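Actin-related protein 8 (Homo sapiens, PDB 4FO0) serves as a nucleosome-binding, ATP-bound actin-family subunit of the INO80 chromatin remodeling complex, with low basal ATPase activity and no ability to polymerize. Local coordinates at residues Val582-Leu585 / Arg586-Ala589; Asn210-His213 / Val214-Val218. All blocks are in the same frame, centred on the assembly; numbering follows the deposited sequence.

Interaction 1. Residues Val582-Leu585 / Arg586-Ala589; sequences VRML and RERA
Arg583 and Glu587 meet one turn apart on the short C-terminal helix 583-588 of this actin-fold chain, and their i to i+4 salt bridge marks its solvent side. The link is one of charge alone: Glu587 OE2 sits 3.1 Å from Arg583 NE but over a face of the guanidinium, well out of its plane, so no N-H is aimed at it. Carboxylate and guanidinium planes are turned 66° apart. Arg583 gets there with an extended chain, CG anti to the backbone N (chi1 -164°), and lays its aliphatic part beside the same oxygen.

Arg586, also exposed, folds back at chi3 (-64°) toward the preceding turn. Its NH2 reaches Val582 CG1 at 3.5 Å, and the carbonyl oxygen of Val582 lies over the centre of the guanidinium face while also accepting the backbone N-H of Arg586.

The packed side is built differently. Met584 and Leu585 are buried; both touch Ile572 of strand 572-573, while Leu585 also meets Trp577 of helix 574-580 and the C-terminal Trp593. Met584, bent at both chi2 and chi3, brings CE to 3.8 Å from Arg588 NH2, over one face of that guanidinium. Arg588 runs alongside Met584 in the same direction, and its NH1 is held by a salt bridge to Glu576 and a hydrogen bond to Trp571 O. Further along, Ala589 N donates to Leu585 O over 3.1 Å.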
loop_
_atom_site.group_PDB
_atom_site.type_symbol
_atom_site.label_atom_id
_atom_site.label_comp_id
_atom_site.label_asym_id
_atom_site.label_seq_id
_atom_site.Cartn_x
_atom_site.Cartn_y
_atom_site.Cartn_z
ATOM N N VAL A 582 -8.858 25.355 -11.049
ATOM C CA VAL A 582 -9.586 24.096 -11.153
ATOM C C VAL A 582 -10.237 23.880 -12.504
ATOM O O VAL A 582 -10.509 22.744 -12.908
ATOM C CB VAL A 582 -10.695 24.047 -10.100
ATOM C CG1 VAL A 582 -11.254 22.630 -9.981
ATOM C CG2 VAL A 582 -10.161 24.564 -8.770
ATOM N N ARG A 583 -10.521 24.980 -13.186
ATOM C CA ARG A 583 -11.122 24.917 -14.503
ATOM C C ARG A 583 -10.260 24.057 -15.434
ATOM O O ARG A 583 -10.769 23.407 -16.344
ATOM C CB ARG A 583 -11.265 26.330 -15.058
ATOM C CG ARG A 583 -12.202 26.458 -16.238
ATOM C CD ARG A 583 -11.748 27.607 -17.116
ATOM N NE ARG A 583 -12.812 28.115 -17.975
ATOM C CZ ARG A 583 -12.599 28.896 -19.030
ATOM N NH1 ARG A 583 -11.359 29.239 -19.357
ATOM N NH2 ARG A 583 -13.622 29.324 -19.762
ATOM N N MET A 584 -8.953 24.042 -15.189
ATOM C CA MET A 584 -8.030 23.323 -16.058
ATOM C C MET A 584 -8.260 21.830 -15.980
ATOM O O MET A 584 -8.284 21.137 -16.995
ATOM C CB MET A 584 -6.590 23.645 -15.687
ATOM C CG MET A 584 -6.293 25.135 -15.657
ATOM S SD MET A 584 -6.312 25.856 -17.310
ATOM C CE MET A 584 -7.002 24.520 -18.286
ATOM N N LEU A 585 -8.444 21.342 -14.763
ATOM C CA LEU A 585 -8.708 19.930 -14.534
ATOM C C LEU A 585 -10.012 19.509 -15.192
ATOM O O LEU A 585 -10.071 18.475 -15.856
ATOM C CB LEU A 585 -8.721 19.635 -13.032
ATOM C CG LEU A 585 -7.348 19.915 -12.410
ATOM C CD1 LEU A 585 -7.425 20.102 -10.915
ATOM C CD2 LEU A 585 -6.359 18.811 -12.764
ATOM N N ARG A 586 -11.058 20.312 -15.021
ATOM C CA ARG A 586 -12.324 20.010 -15.676
ATOM C C ARG A 586 -12.157 19.946 -17.188
ATOM O O ARG A 586 -12.677 19.039 -17.838
ATOM C CB ARG A 586 -13.413 21.008 -15.283
ATOM C CG ARG A 586 -14.090 20.636 -13.975
ATOM C CD ARG A 586 -15.320 21.468 -13.708
ATOM N NE ARG A 586 -14.997 22.880 -13.531
ATOM C CZ ARG A 586 -14.644 23.433 -12.374
ATOM N NH1 ARG A 586 -14.376 24.734 -12.322
ATOM N NH2 ARG A 586 -14.558 22.692 -11.271
ATOM N N GLU A 587 -11.419 20.897 -17.747
ATOM C CA GLU A 587 -11.211 20.923 -19.189
ATOM C C GLU A 587 -10.291 19.807 -19.650
ATOM O O GLU A 587 -10.608 19.078 -20.583
ATOM C CB GLU A 587 -10.624 22.262 -19.637
ATOM C CG GLU A 587 -11.576 23.448 -19.559
ATOM C CD GLU A 587 -10.877 24.769 -19.860
ATOM O OE1 GLU A 587 -9.789 24.743 -20.481
ATOM O OE2 GLU A 587 -11.405 25.833 -19.467
ATOM N N ARG A 588 -9.161 19.662 -18.974
ATOM C CA ARG A 588 -8.016 19.003 -19.582
ATOM C C ARG A 588 -7.547 17.707 -18.925
ATOM O O ARG A 588 -6.476 17.192 -19.252
ATOM C CB ARG A 588 -6.855 19.998 -19.645
ATOM C CG ARG A 588 -5.794 19.631 -20.635
ATOM C CD ARG A 588 -4.700 20.645 -20.611
ATOM N NE ARG A 588 -5.164 21.960 -21.030
ATOM C CZ ARG A 588 -4.398 23.043 -21.006
ATOM N NH1 ARG A 588 -3.144 22.950 -20.581
ATOM N NH2 ARG A 588 -4.876 24.213 -21.393
ATOM N N ALA A 589 -8.333 17.169 -18.007
ATOM C CA ALA A 589 -7.948 15.919 -17.370
ATOM C C ALA A 589 -8.233 14.712 -18.267
ATOM O O ALA A 589 -9.306 14.607 -18.859
ATOM C CB ALA A 589 -8.631 15.767 -16.019
#

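Interaction 2. Residues Asn210-His213 / Val214-Val218; sequences NKQH and VKELV
Val214 and Asn210 meet across the first turn of a helix, where Val214 N donates to Asn210 O at 2.9 Å in an almost straight bond (175°). Val214, His213 and Gln212 have the most surface buried in this contact. Val214 CG2, lying anti to the carbonyl carbon, rests on the oxygen that takes the backbone bond. The oxygen thus accepts the N-H of Val214 and has its CG2 packed alongside; the valine side chain also meets Tyr209 and the C-terminal Trp593.

His213 is gripped from the N-terminal end. Asn210 is the N-cap of helix 211-225, and its OD1 accepts from His213 N over 3.1 Å, the donor standing above the carbonyl plane of the side-chain amide. The ND2 atom of the same Asn210 amide lies over one face of the His213 imidazole, 3.3 Å above the ring plane and displaced toward the rim. His213 O accepts the N-H of Leu217, and Leu217 CG comes within 3.3 Å of His213 O.

This is the opening of the helix in a beta-alpha-beta unit, strand 200-205, helix 211-225 and strand 229-234, in the actin fold. Leu170 of helix 170-187 touches both His213 and Gln212, and Leu174 touches Glu216 and Leu217.

Gln212 is exposed, for all its contact with Leu170. With CG anti to the backbone N (chi1 -157°) and a bend at chi2, its amide comes alongside the Glu216 carboxylate, both pointing the same way. The two planes are 81° apart, and Gln212 NE2 stays 3.9 Å from Glu216 OE2. The Lys215 side chain crosses that of Gln212 obliquely, bent at chi3, with Lys215 NZ 4.0 Å from Gln212 CG.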
loop_
_atom_site.group_PDB
_atom_site.type_symbol
_atom_site.label_atom_id
_atom_site.label_comp_id
_atom_site.label_asym_id
_atom_site.label_seq_id
_atom_site.Cartn_x
_atom_site.Cartn_y
_atom_site.Cartn_z
ATOM N N ASN A 210 -10.323 12.488 -4.268
ATOM C CA ASN A 210 -11.057 13.590 -3.704
ATOM C C ASN A 210 -10.714 14.867 -4.475
ATOM O O ASN A 210 -9.570 15.328 -4.440
ATOM C CB ASN A 210 -10.694 13.707 -2.230
ATOM C CG ASN A 210 -11.319 14.911 -1.567
ATOM O OD1 ASN A 210 -11.362 16.006 -2.138
ATOM N ND2 ASN A 210 -11.800 14.720 -0.339
ATOM N N LYS A 211 -11.695 15.428 -5.180
ATOM C CA LYS A 211 -11.441 16.579 -6.055
ATOM C C LYS A 211 -10.753 17.726 -5.329
ATOM O O LYS A 211 -9.750 18.262 -5.799
ATOM C CB LYS A 211 -12.731 17.084 -6.697
ATOM C CG LYS A 211 -13.333 16.145 -7.728
ATOM C CD LYS A 211 -14.664 16.702 -8.226
ATOM C CE LYS A 211 -15.392 15.714 -9.128
ATOM N NZ LYS A 211 -15.705 14.423 -8.438
ATOM N N GLN A 212 -11.288 18.103 -4.176
ATOM C CA GLN A 212 -10.706 19.202 -3.433
ATOM C C GLN A 212 -9.224 18.992 -3.139
ATOM O O GLN A 212 -8.409 19.903 -3.295
ATOM C CB GLN A 212 -11.455 19.419 -2.126
ATOM C CG GLN A 212 -11.283 20.842 -1.609
ATOM C CD GLN A 212 -11.024 20.905 -0.117
ATOM O OE1 GLN A 212 -11.477 20.048 0.650
ATOM N NE2 GLN A 212 -10.283 21.928 0.304
ATOM N N HIS A 213 -8.893 17.783 -2.700
ATOM C CA HIS A 213 -7.537 17.447 -2.284
ATOM C C HIS A 213 -6.565 17.378 -3.429
ATOM O O HIS A 213 -5.418 17.811 -3.297
ATOM C CB HIS A 213 -7.531 16.114 -1.558
ATOM C CG HIS A 213 -8.205 16.171 -0.234
ATOM N ND1 HIS A 213 -8.527 15.045 0.490
ATOM C CD2 HIS A 213 -8.628 17.228 0.497
ATOM C CE1 HIS A 213 -9.119 15.407 1.613
ATOM N NE2 HIS A 213 -9.186 16.727 1.644
ATOM N N VAL A 214 -7.010 16.782 -4.530
ATOM C CA VAL A 214 -6.232 16.766 -5.757
ATOM C C VAL A 214 -5.962 18.206 -6.197
ATOM O O VAL A 214 -4.814 18.582 -6.463
ATOM C CB VAL A 214 -6.981 16.010 -6.835
ATOM C CG1 VAL A 214 -6.222 16.047 -8.159
ATOM C CG2 VAL A 214 -7.194 14.600 -6.374
ATOM N N LYS A 215 -7.020 19.013 -6.240
ATOM C CA LYS A 215 -6.893 20.436 -6.540
ATOM C C LYS A 215 -5.746 21.048 -5.737
ATOM O O LYS A 215 -4.831 21.650 -6.293
ATOM C CB LYS A 215 -8.203 21.151 -6.224
ATOM C CG LYS A 215 -8.225 22.630 -6.562
ATOM C CD LYS A 215 -9.415 23.344 -5.912
ATOM C CE LYS A 215 -9.145 23.675 -4.445
ATOM N NZ LYS A 215 -10.358 24.163 -3.723
ATOM N N GLU A 216 -5.796 20.865 -4.423
ATOM C CA GLU A 216 -4.783 21.390 -3.517
ATOM C C GLU A 216 -3.369 20.924 -3.836
ATOM O O GLU A 216 -2.409 21.677 -3.676
ATOM C CB GLU A 216 -5.112 20.979 -2.083
ATOM C CG GLU A 216 -6.337 21.650 -1.500
ATOM C CD GLU A 216 -6.093 23.107 -1.176
ATOM O OE1 GLU A 216 -4.924 23.545 -1.266
ATOM O OE2 GLU A 216 -7.069 23.809 -0.832
ATOM N N LEU A 217 -3.244 19.670 -4.247
ATOM C CA LEU A 217 -1.944 19.069 -4.505
ATOM C C LEU A 217 -1.362 19.675 -5.762
ATOM O O LEU A 217 -0.204 20.097 -5.797
ATOM C CB LEU A 217 -2.084 17.555 -4.679
ATOM C CG LEU A 217 -2.306 16.789 -3.375
ATOM C CD1 LEU A 217 -2.660 15.334 -3.662
ATOM C CD2 LEU A 217 -1.078 16.890 -2.473
ATOM N N VAL A 218 -2.182 19.695 -6.802
ATOM C CA VAL A 218 -1.838 20.370 -8.030
ATOM C C VAL A 218 -1.397 21.795 -7.724
ATOM O O VAL A 218 -0.381 22.271 -8.233
ATOM C CB VAL A 218 -3.034 20.424 -8.973
ATOM C CG1 VAL A 218 -2.724 21.336 -10.147
ATOM C CG2 VAL A 218 -3.405 19.019 -9.430
#

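From the N terminus, the chain reaches interaction 2 first, at the start of helix 211-225 between strands 200-205 and 229-234. Interaction 1 comes more than 360 residues later, on helix 583-588 near the C-terminal end. Each spans one continuous stretch and closes just a helical turn, so the two follow in series and neither nest nor cross. Their centres are about 12 Å apart, and they touch where Val582 CG2 packs 3.2 Å from Lys215 CD. Helix 574-580 lies against both, its Trp577 meeting Lys215 and Val218 of interaction 2. Trp593 touches residues of both contacts, joining the chain's end to the beta-alpha-beta unit.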